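Local structure of sugar-binding transcriptional regulator, LacI family (Enterococcus faecalis, 3CS3) at residues L100-G105 with K129-Q134; I190-Y195 with Y201-D206; K71-F76 with I83-R88. The protein probably acts as a LacI-family transcription factor, whose sugar-binding-type domain would sense a ligand and adjust the protein's hold on regulatory DNA. One frame throughout, in Å; residues are numbered along the deposited sequence.

How the contacts relate
Followed from the N terminus, the chain makes these three contacts strictly in series, with none nested in another and none crossing. Contact 3 comes first: a short turn closes between helix 70-78 and strand 82-85, packing helix against sheet in one half of the molecule. Contact 1 follows, where the chain leaves strand 95-100 of that sheet and the starts of helices 102-115 and 131-146 are brought together. Contact 2 closes last, folding the loop after helix 186-196 back onto it beside the four-stranded parallel sheet. Contacts 3 and 1 touch, Y131 CB lying 3.2 Å from D87 O, whereas the centres of contacts 3 and 2 are about 37 Å apart.

Contact 1. Residues L100-G105 with K129-Q134; sequences LDNRGG and KGYDSQ
N102 and D132, each in the first turn of a helix, are joined by a direct hydrogen bond: N102 ND2 donates to D132 OD1 over 2.9 Å, with an N-H...O angle of 151°. The two side chains cross at about a right angle, and the amide N-H reaches the oxygen from above the carboxylate plane, 62° out of it. In both residues CG lies anti to the carbonyl carbon, which swings the two polar ends into the gap between the helix starts. N102 OD1 accepts from R136, so both ends of the amide are engaged and its rotation is fixed.

Water-mediated links run beside this bond. One water accepts from L100 N at 3.1 Å and donates to D132 OD1 at 2.7 Å, giving that oxygen a second donor and tying it to the end of strand 95-100. Another lies 3.3 Å from Y131 OH and makes a weak bond with N102 ND2.

This is one of the places where the chain of the periplasmic-binding-protein-like fold passes between its two sheets: strand 95-100 belongs to the larger sheet, while the helices that follow flank the smaller. In such proteins the ligand sits in the cleft between the two halves, and here D132 OD2 hydrogen-bonds a glycerol, which is consistent with a pocket. The nearby N-terminus of helix 131-146 would be expected to favour a negative charge on D132.

Van der Waals contact is slight. N102 ND2 approaches Y131 CE2 obliquely at 3.9 Å, and L100 CD1 is 4.5 Å from D132 OD2.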
loop_
_atom_site.group_PDB
_atom_site.type_symbol
_atom_site.label_atom_id
_atom_site.label_comp_id
_atom_site.label_asym_id
_atom_site.label_seq_id
_atom_site.Cartn_x
_atom_site.Cartn_y
_atom_site.Cartn_z
ATOM N N LEU A 100 -17.826 6.096 -5.428
ATOM C CA LEU A 100 -18.463 5.079 -4.599
ATOM C C LEU A 100 -19.873 5.525 -4.255
ATOM O O LEU A 100 -20.133 6.717 -4.083
ATOM C CB LEU A 100 -17.688 4.839 -3.303
ATOM C CG LEU A 100 -16.246 4.347 -3.377
ATOM C CD1 LEU A 100 -15.687 4.210 -1.974
ATOM C CD2 LEU A 100 -16.151 3.034 -4.128
ATOM N N ASP A 101 -20.780 4.562 -4.159
ATOM C CA ASP A 101 -22.105 4.809 -3.615
ATOM C C ASP A 101 -22.007 4.952 -2.088
ATOM O O ASP A 101 -22.251 4.002 -1.334
ATOM C CB ASP A 101 -23.046 3.676 -4.017
ATOM C CG ASP A 101 -24.480 3.930 -3.610
ATOM O OD1 ASP A 101 -24.930 5.097 -3.656
ATOM O OD2 ASP A 101 -25.157 2.946 -3.252
ATOM N N ASN A 102 -21.621 6.151 -1.654
ATOM C CA ASN A 102 -21.435 6.469 -0.240
ATOM C C ASN A 102 -22.742 6.466 0.541
ATOM O O ASN A 102 -22.772 6.071 1.705
ATOM C CB ASN A 102 -20.757 7.830 -0.088
ATOM C CG ASN A 102 -19.332 7.838 -0.596
ATOM O OD1 ASN A 102 -18.515 7.001 -0.211
ATOM N ND2 ASN A 102 -19.023 8.797 -1.459
ATOM N N ARG A 103 -23.813 6.903 -0.114
ATOM C CA ARG A 103 -25.145 6.940 0.486
ATOM C C ARG A 103 -25.706 5.546 0.741
ATOM O O ARG A 103 -26.240 5.287 1.811
ATOM C CB ARG A 103 -26.086 7.807 -0.357
ATOM C CG ARG A 103 -25.607 9.258 -0.395
ATOM C CD ARG A 103 -26.546 10.203 -1.105
ATOM N NE ARG A 103 -26.189 11.593 -0.817
ATOM C CZ ARG A 103 -26.921 12.428 -0.086
ATOM N NH1 ARG A 103 -28.081 12.035 0.426
ATOM N NH2 ARG A 103 -26.497 13.668 0.122
ATOM N N GLY A 104 -25.548 4.644 -0.217
ATOM C CA GLY A 104 -25.963 3.257 -0.034
ATOM C C GLY A 104 -25.085 2.490 0.937
ATOM O O GLY A 104 -25.577 1.635 1.670
ATOM N N GLY A 105 -23.786 2.796 0.936
ATOM C CA GLY A 105 -22.838 2.164 1.845
ATOM C C GLY A 105 -23.046 2.561 3.293
ATOM O O GLY A 105 -23.065 1.707 4.177
ATOM N N LYS A 129 -13.819 18.292 4.637
ATOM C CA LYS A 129 -13.920 18.915 3.317
ATOM C C LYS A 129 -13.941 17.858 2.192
ATOM O O LYS A 129 -14.299 18.159 1.050
ATOM C CB LYS A 129 -12.851 20.019 3.132
ATOM C CG LYS A 129 -11.688 19.755 2.161
ATOM C CD LYS A 129 -10.848 21.029 1.976
ATOM C CE LYS A 129 -10.589 21.363 0.498
ATOM N NZ LYS A 129 -9.466 20.602 -0.133
ATOM N N GLY A 130 -13.587 16.620 2.541
ATOM C CA GLY A 130 -13.623 15.488 1.615
ATOM C C GLY A 130 -15.029 14.977 1.358
ATOM O O GLY A 130 -15.766 14.661 2.295
ATOM N N TYR A 131 -15.383 14.887 0.078
ATOM C CA TYR A 131 -16.730 14.532 -0.389
ATOM C C TYR A 131 -17.279 13.207 0.142
ATOM O O TYR A 131 -18.460 13.125 0.486
ATOM C CB TYR A 131 -16.747 14.544 -1.921
ATOM C CG TYR A 131 -17.961 13.930 -2.585
ATOM C CD1 TYR A 131 -19.125 14.673 -2.767
ATOM C CD2 TYR A 131 -17.930 12.620 -3.068
ATOM C CE1 TYR A 131 -20.237 14.125 -3.384
ATOM C CE2 TYR A 131 -19.041 12.059 -3.684
ATOM C CZ TYR A 131 -20.190 12.820 -3.842
ATOM O OH TYR A 131 -21.297 12.277 -4.453
ATOM N N ASP A 132 -16.427 12.182 0.196
ATOM C CA ASP A 132 -16.835 10.830 0.583
ATOM C C ASP A 132 -17.314 10.766 2.020
ATOM O O ASP A 132 -18.282 10.068 2.323
ATOM C CB ASP A 132 -15.686 9.834 0.397
ATOM C CG ASP A 132 -15.546 9.345 -1.040
ATOM O OD1 ASP A 132 -16.313 9.780 -1.929
ATOM O OD2 ASP A 132 -14.658 8.505 -1.273
ATOM N N SER A 133 -16.619 11.496 2.890
ATOM C CA SER A 133 -16.980 11.604 4.293
ATOM C C SER A 133 -18.255 12.437 4.476
ATOM O O SER A 133 -19.110 12.069 5.280
ATOM C CB SER A 133 -15.819 12.195 5.094
ATOM O OG SER A 133 -16.089 12.144 6.479
ATOM N N GLN A 134 -18.375 13.536 3.717
ATOM C CA GLN A 134 -19.573 14.395 3.705
ATOM C C GLN A 134 -20.854 13.630 3.382
ATOM O O GLN A 134 -21.851 13.759 4.089
ATOM C CB GLN A 134 -19.424 15.519 2.684
ATOM C CG GLN A 134 -18.468 16.629 3.068
ATOM C CD GLN A 134 -18.240 17.625 1.940
ATOM O OE1 GLN A 134 -18.650 17.404 0.793
ATOM N NE2 GLN A 134 -17.576 18.727 2.258
HETATM O O HOH W 1 -16.026 8.244 -4.115
HETATM O O HOH W 2 -21.981 9.520 -2.832
#

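Contact 2. Residues I190-Y195 with Y201-D206; sequences IGVYKY and YQMGKD
The backbones of Y193 and M203 come no nearer than 7.4 Å between CA atoms, where the loop 201-206 doubles back beside the helical segment 190-195. The loop holds its own shape. D206 N donates to Q202 O, and Q202 N returns a bond to D206 OD2 at 2.8 Å, so one aspartate closes the turn through both backbone and side chain. G204, at the bend, has a positive phi, and at its backbone angles a side chain would be jammed against the preceding carbonyl oxygen.

Across the gap the interaction is a Met-aromatic contact with no hydrogen bond. M203 lies over one face of the Y193 ring, the two side chains crossing at about a right angle. Its SD is 4.5 Å from the Y193 ring centroid, 19° off the ring normal. The neighbouring CG makes a CH-pi contact nearer the rim, where M203 CG is 3.7 Å from Y193 CZ.

The setting is the four-stranded parallel sheet of the periplasmic-binding-protein-like fold, in which the beta-alpha-beta unit of strand 179-183, helix 186-196 and strand 207-210 passes through this loop. V192, Y193 and M203 all rest on I209 of the last of these strands, so the methionine fills the corner between helix and sheet.

Bends at chi2 (61°) and chi3 (57°) curl the M203 chain back toward the helix. Its CE ends 4.1 Å from Y193 CA and 4.3 Å from V192 CG1. At the other end of the tyrosine, the OH is hydrogen-bonded to P223 O, which anchors the far end of the side chain whose ring face meets the thioether.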
loop_
_atom_site.group_PDB
_atom_site.type_symbol
_atom_site.label_atom_id
_atom_site.label_comp_id
_atom_site.label_asym_id
_atom_site.label_seq_id
_atom_site.Cartn_x
_atom_site.Cartn_y
_atom_site.Cartn_z
ATOM N N ILE A 190 -8.813 -0.163 11.909
ATOM C CA ILE A 190 -7.608 -0.909 12.308
ATOM C C ILE A 190 -6.833 -0.151 13.390
ATOM O O ILE A 190 -6.327 -0.756 14.336
ATOM C CB ILE A 190 -6.699 -1.275 11.090
ATOM C CG1 ILE A 190 -7.402 -2.273 10.152
ATOM C CG2 ILE A 190 -5.328 -1.827 11.537
ATOM C CD1 ILE A 190 -7.839 -3.592 10.798
ATOM N N GLY A 191 -6.775 1.173 13.255
ATOM C CA GLY A 191 -6.258 2.058 14.304
ATOM C C GLY A 191 -6.970 1.900 15.637
ATOM O O GLY A 191 -6.334 1.955 16.687
ATOM N N VAL A 192 -8.286 1.695 15.589
ATOM C CA VAL A 192 -9.078 1.430 16.792
ATOM C C VAL A 192 -8.690 0.078 17.404
ATOM O O VAL A 192 -8.489 -0.004 18.616
ATOM C CB VAL A 192 -10.617 1.541 16.531
ATOM C CG1 VAL A 192 -11.430 1.148 17.762
ATOM C CG2 VAL A 192 -10.982 2.957 16.100
ATOM N N TYR A 193 -8.563 -0.956 16.561
ATOM C CA TYR A 193 -8.054 -2.275 16.980
ATOM C C TYR A 193 -6.715 -2.175 17.715
ATOM O O TYR A 193 -6.533 -2.806 18.758
ATOM C CB TYR A 193 -7.873 -3.202 15.781
ATOM C CG TYR A 193 -9.083 -3.999 15.371
ATOM C CD1 TYR A 193 -10.165 -3.392 14.735
ATOM C CD2 TYR A 193 -9.133 -5.369 15.585
ATOM C CE1 TYR A 193 -11.275 -4.129 14.341
ATOM C CE2 TYR A 193 -10.236 -6.119 15.195
ATOM C CZ TYR A 193 -11.303 -5.490 14.574
ATOM O OH TYR A 193 -12.396 -6.222 14.183
ATOM N N LYS A 194 -5.796 -1.382 17.162
ATOM C CA LYS A 194 -4.471 -1.160 17.751
ATOM C C LYS A 194 -4.522 -0.693 19.204
ATOM O O LYS A 194 -3.873 -1.289 20.065
ATOM C CB LYS A 194 -3.653 -0.169 16.915
ATOM C CG LYS A 194 -2.505 -0.785 16.130
ATOM C CD LYS A 194 -2.936 -1.383 14.794
ATOM C CE LYS A 194 -1.732 -1.984 14.070
ATOM N NZ LYS A 194 -1.901 -2.044 12.593
ATOM N N TYR A 195 -5.304 0.353 19.469
ATOM C CA TYR A 195 -5.425 0.905 20.818
ATOM C C TYR A 195 -6.157 -0.022 21.788
ATOM O O TYR A 195 -5.788 -0.104 22.960
ATOM C CB TYR A 195 -6.089 2.289 20.799
ATOM C CG TYR A 195 -6.107 2.958 22.158
ATOM C CD1 TYR A 195 -7.246 2.918 22.963
ATOM C CD2 TYR A 195 -4.978 3.608 22.649
ATOM C CE1 TYR A 195 -7.260 3.515 24.215
ATOM C CE2 TYR A 195 -4.982 4.206 23.900
ATOM C CZ TYR A 195 -6.126 4.158 24.676
ATOM O OH TYR A 195 -6.138 4.754 25.914
ATOM N N TYR A 201 -10.338 -3.757 27.136
ATOM C CA TYR A 201 -11.530 -3.840 26.292
ATOM C C TYR A 201 -11.453 -4.990 25.291
ATOM O O TYR A 201 -10.382 -5.312 24.773
ATOM C CB TYR A 201 -11.758 -2.523 25.546
ATOM C CG TYR A 201 -12.203 -1.369 26.419
ATOM C CD1 TYR A 201 -13.559 -1.133 26.659
ATOM C CD2 TYR A 201 -11.272 -0.505 26.994
ATOM C CE1 TYR A 201 -13.974 -0.068 27.458
ATOM C CE2 TYR A 201 -11.674 0.562 27.795
ATOM C CZ TYR A 201 -13.025 0.774 28.021
ATOM O OH TYR A 201 -13.421 1.828 28.810
ATOM N N GLN A 202 -12.607 -5.595 25.031
ATOM C CA GLN A 202 -12.728 -6.713 24.109
ATOM C C GLN A 202 -13.475 -6.254 22.858
ATOM O O GLN A 202 -14.597 -5.748 22.950
ATOM C CB GLN A 202 -13.475 -7.862 24.794
ATOM C CG GLN A 202 -13.543 -9.166 24.004
ATOM C CD GLN A 202 -14.365 -10.238 24.710
ATOM O OE1 GLN A 202 -15.225 -10.874 24.103
ATOM N NE2 GLN A 202 -14.108 -10.435 26.000
ATOM N N MET A 203 -12.842 -6.423 21.697
ATOM C CA MET A 203 -13.441 -6.052 20.415
ATOM C C MET A 203 -14.611 -6.972 20.081
ATOM O O MET A 203 -14.507 -8.194 20.204
ATOM C CB MET A 203 -12.392 -6.079 19.298
ATOM C CG MET A 203 -12.837 -5.443 17.974
ATOM S SD MET A 203 -13.267 -3.685 18.075
ATOM C CE MET A 203 -11.750 -2.985 18.725
ATOM N N GLY A 204 -15.731 -6.371 19.684
ATOM C CA GLY A 204 -16.957 -7.111 19.397
ATOM C C GLY A 204 -17.907 -7.181 20.581
ATOM O O GLY A 204 -19.119 -7.256 20.400
ATOM N N LYS A 205 -17.350 -7.156 21.792
ATOM C CA LYS A 205 -18.129 -7.240 23.025
ATOM C C LYS A 205 -18.277 -5.867 23.693
ATOM O O LYS A 205 -19.392 -5.355 23.826
ATOM C CB LYS A 205 -17.488 -8.249 23.990
ATOM C CG LYS A 205 -18.204 -8.403 25.332
ATOM C CD LYS A 205 -17.281 -9.004 26.381
ATOM C CE LYS A 205 -17.826 -8.815 27.788
ATOM N NZ LYS A 205 -16.795 -9.138 28.817
ATOM N N ASP A 206 -17.151 -5.285 24.104
ATOM C CA ASP A 206 -17.133 -4.007 24.823
ATOM C C ASP A 206 -17.164 -2.827 23.865
ATOM O O ASP A 206 -17.680 -1.759 24.194
ATOM C CB ASP A 206 -15.889 -3.901 25.711
ATOM C CG ASP A 206 -15.732 -5.082 26.656
ATOM O OD1 ASP A 206 -16.758 -5.643 27.105
ATOM O OD2 ASP A 206 -14.575 -5.441 26.956
#

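Contact 3. Residues K71-F76 with I83-R88; sequences KEIEKF and IVVLDR
I73 and I83 mark the closest backbone approach, 7.8 Å between CA atoms, where helix 71-76 runs over strand 83-85 at 154° between their directions, close to antiparallel. This is the helix-to-strand half of a beta-alpha-beta crossover, made of strand 60-64, helix 70-78 and strand 82-85 in a largely parallel sheet. The packing is apolar where helix meets sheet.

I83 extends its CD1 toward the helix, between two residues about one turn apart. That methyl lies 3.8 Å from I73 CG2, meets the F76 ring obliquely at 3.6 Å from F76 CD2, and also lies against the backbone carbonyl of I73. F76 is backed by a stack with H81, while its side chain also touches A61 of the first strand of the crossover.

The two branches of I73 serve different partners. CG2, anti to the backbone N, turns to I83; CG1 carries CD1 the other way, to V85 CG1 at 4.0 Å and onto the guanidinium of R88. I73 and R88 arrive from opposite directions, and the methyl sits over the centre of one flat face, 3.4 Å above the plane.

What holds that plane still is a set of bonds around its rim. NH2 of R88 donates to F68 O, just ahead of the helix, and to T70 OG1 in its first turn. Side-on, R88 grips D87 with two nitrogens, each nearly straight to its own oxygen: R88 NE reaches D87 OD1 at 2.8 Å, and R88 NH1 reaches D87 OD2, which also accepts from D65 N.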
loop_
_atom_site.group_PDB
_atom_site.type_symbol
_atom_site.label_atom_id
_atom_site.label_comp_id
_atom_site.label_asym_id
_atom_site.label_seq_id
_atom_site.Cartn_x
_atom_site.Cartn_y
_atom_site.Cartn_z
ATOM N N LYS A 71 -9.941 23.615 -7.949
ATOM C CA LYS A 71 -9.516 24.701 -8.842
ATOM C C LYS A 71 -8.292 24.336 -9.696
ATOM O O LYS A 71 -8.222 24.709 -10.868
ATOM C CB LYS A 71 -9.277 25.993 -8.053
ATOM C CG LYS A 71 -10.566 26.658 -7.570
ATOM C CD LYS A 71 -10.294 27.906 -6.734
ATOM C CE LYS A 71 -11.598 28.512 -6.218
ATOM N NZ LYS A 71 -11.372 29.613 -5.240
ATOM N N GLU A 72 -7.352 23.596 -9.107
ATOM C CA GLU A 72 -6.221 23.018 -9.844
ATOM C C GLU A 72 -6.653 21.963 -10.862
ATOM O O GLU A 72 -6.025 21.830 -11.917
ATOM C CB GLU A 72 -5.191 22.410 -8.887
ATOM C CG GLU A 72 -3.832 23.093 -8.887
ATOM C CD GLU A 72 -3.846 24.452 -8.217
ATOM O OE1 GLU A 72 -3.700 25.466 -8.937
ATOM O OE2 GLU A 72 -4.003 24.505 -6.977
ATOM N N ILE A 73 -7.711 21.215 -10.542
ATOM C CA ILE A 73 -8.243 20.189 -11.449
ATOM C C ILE A 73 -8.877 20.847 -12.675
ATOM O O ILE A 73 -8.573 20.465 -13.805
ATOM C CB ILE A 73 -9.225 19.202 -10.736
ATOM C CG1 ILE A 73 -8.480 18.401 -9.665
ATOM C CG2 ILE A 73 -9.895 18.254 -11.732
ATOM C CD1 ILE A 73 -9.311 17.360 -8.948
ATOM N N GLU A 74 -9.717 21.856 -12.440
ATOM C CA GLU A 74 -10.320 22.653 -13.515
ATOM C C GLU A 74 -9.299 23.290 -14.470
ATOM O O GLU A 74 -9.482 23.237 -15.686
ATOM C CB GLU A 74 -11.257 23.724 -12.947
ATOM C CG GLU A 74 -12.746 23.355 -12.992
ATOM C CD GLU A 74 -13.388 23.195 -11.620
ATOM O OE1 GLU A 74 -12.760 23.565 -10.607
ATOM O OE2 GLU A 74 -14.541 22.718 -11.558
ATOM N N LYS A 75 -8.232 23.869 -13.913
ATOM C CA LYS A 75 -7.154 24.494 -14.697
ATOM C C LYS A 75 -6.421 23.501 -15.598
ATOM O O LYS A 75 -6.012 23.845 -16.711
ATOM C CB LYS A 75 -6.131 25.171 -13.782
ATOM C CG LYS A 75 -6.547 26.524 -13.237
ATOM C CD LYS A 75 -5.445 27.101 -12.360
ATOM C CE LYS A 75 -5.838 28.448 -11.781
ATOM N NZ LYS A 75 -4.769 29.000 -10.902
ATOM N N PHE A 76 -6.254 22.277 -15.102
ATOM C CA PHE A 76 -5.639 21.193 -15.861
ATOM C C PHE A 76 -6.589 20.685 -16.950
ATOM O O PHE A 76 -6.142 20.232 -18.002
ATOM C CB PHE A 76 -5.220 20.068 -14.909
ATOM C CG PHE A 76 -4.335 19.020 -15.537
ATOM C CD1 PHE A 76 -3.142 19.369 -16.160
ATOM C CD2 PHE A 76 -4.683 17.675 -15.471
ATOM C CE1 PHE A 76 -2.326 18.394 -16.729
ATOM C CE2 PHE A 76 -3.873 16.694 -16.037
ATOM C CZ PHE A 76 -2.693 17.054 -16.665
ATOM N N ILE A 83 -9.848 14.426 -17.435
ATOM C CA ILE A 83 -9.731 14.007 -16.033
ATOM C C ILE A 83 -10.917 13.156 -15.559
ATOM O O ILE A 83 -12.066 13.481 -15.824
ATOM C CB ILE A 83 -9.527 15.230 -15.083
ATOM C CG1 ILE A 83 -8.251 15.996 -15.447
ATOM C CG2 ILE A 83 -9.412 14.780 -13.632
ATOM C CD1 ILE A 83 -8.293 17.443 -15.100
ATOM N N VAL A 84 -10.625 12.057 -14.872
ATOM C CA VAL A 84 -11.649 11.315 -14.138
ATOM C C VAL A 84 -11.422 11.471 -12.627
ATOM O O VAL A 84 -10.343 11.180 -12.116
ATOM C CB VAL A 84 -11.711 9.826 -14.564
ATOM C CG1 VAL A 84 -12.706 9.063 -13.717
ATOM C CG2 VAL A 84 -12.121 9.724 -16.026
ATOM N N VAL A 85 -12.432 11.981 -11.931
ATOM C CA VAL A 85 -12.372 12.111 -10.482
ATOM C C VAL A 85 -13.080 10.947 -9.800
ATOM O O VAL A 85 -14.136 10.486 -10.248
ATOM C CB VAL A 85 -12.916 13.479 -9.971
ATOM C CG1 VAL A 85 -11.933 14.595 -10.289
ATOM C CG2 VAL A 85 -14.280 13.787 -10.552
ATOM N N LEU A 86 -12.465 10.463 -8.728
ATOM C CA LEU A 86 -12.966 9.324 -7.978
ATOM C C LEU A 86 -13.365 9.754 -6.571
ATOM O O LEU A 86 -13.748 8.929 -5.742
ATOM C CB LEU A 86 -11.884 8.244 -7.887
ATOM C CG LEU A 86 -11.168 7.698 -9.127
ATOM C CD1 LEU A 86 -10.407 6.447 -8.727
ATOM C CD2 LEU A 86 -12.120 7.380 -10.274
ATOM N N ASP A 87 -13.295 11.059 -6.317
ATOM C CA ASP A 87 -13.331 11.576 -4.955
ATOM C C ASP A 87 -14.260 12.769 -4.739
ATOM O O ASP A 87 -14.386 13.249 -3.610
ATOM C CB ASP A 87 -11.904 11.939 -4.505
ATOM C CG ASP A 87 -11.248 13.006 -5.389
ATOM O OD1 ASP A 87 -11.823 13.421 -6.419
ATOM O OD2 ASP A 87 -10.132 13.436 -5.048
ATOM N N ARG A 88 -14.883 13.249 -5.819
ATOM C CA ARG A 88 -15.709 14.459 -5.789
ATOM C C ARG A 88 -16.638 14.543 -6.997
ATOM O O ARG A 88 -16.470 13.796 -7.964
ATOM C CB ARG A 88 -14.830 15.710 -5.737
ATOM C CG ARG A 88 -14.110 16.039 -7.034
ATOM C CD ARG A 88 -12.944 16.962 -6.781
ATOM N NE ARG A 88 -11.806 16.230 -6.241
ATOM C CZ ARG A 88 -10.696 16.794 -5.781
ATOM N NH1 ARG A 88 -9.711 16.035 -5.330
ATOM N NH2 ARG A 88 -10.559 18.111 -5.784
#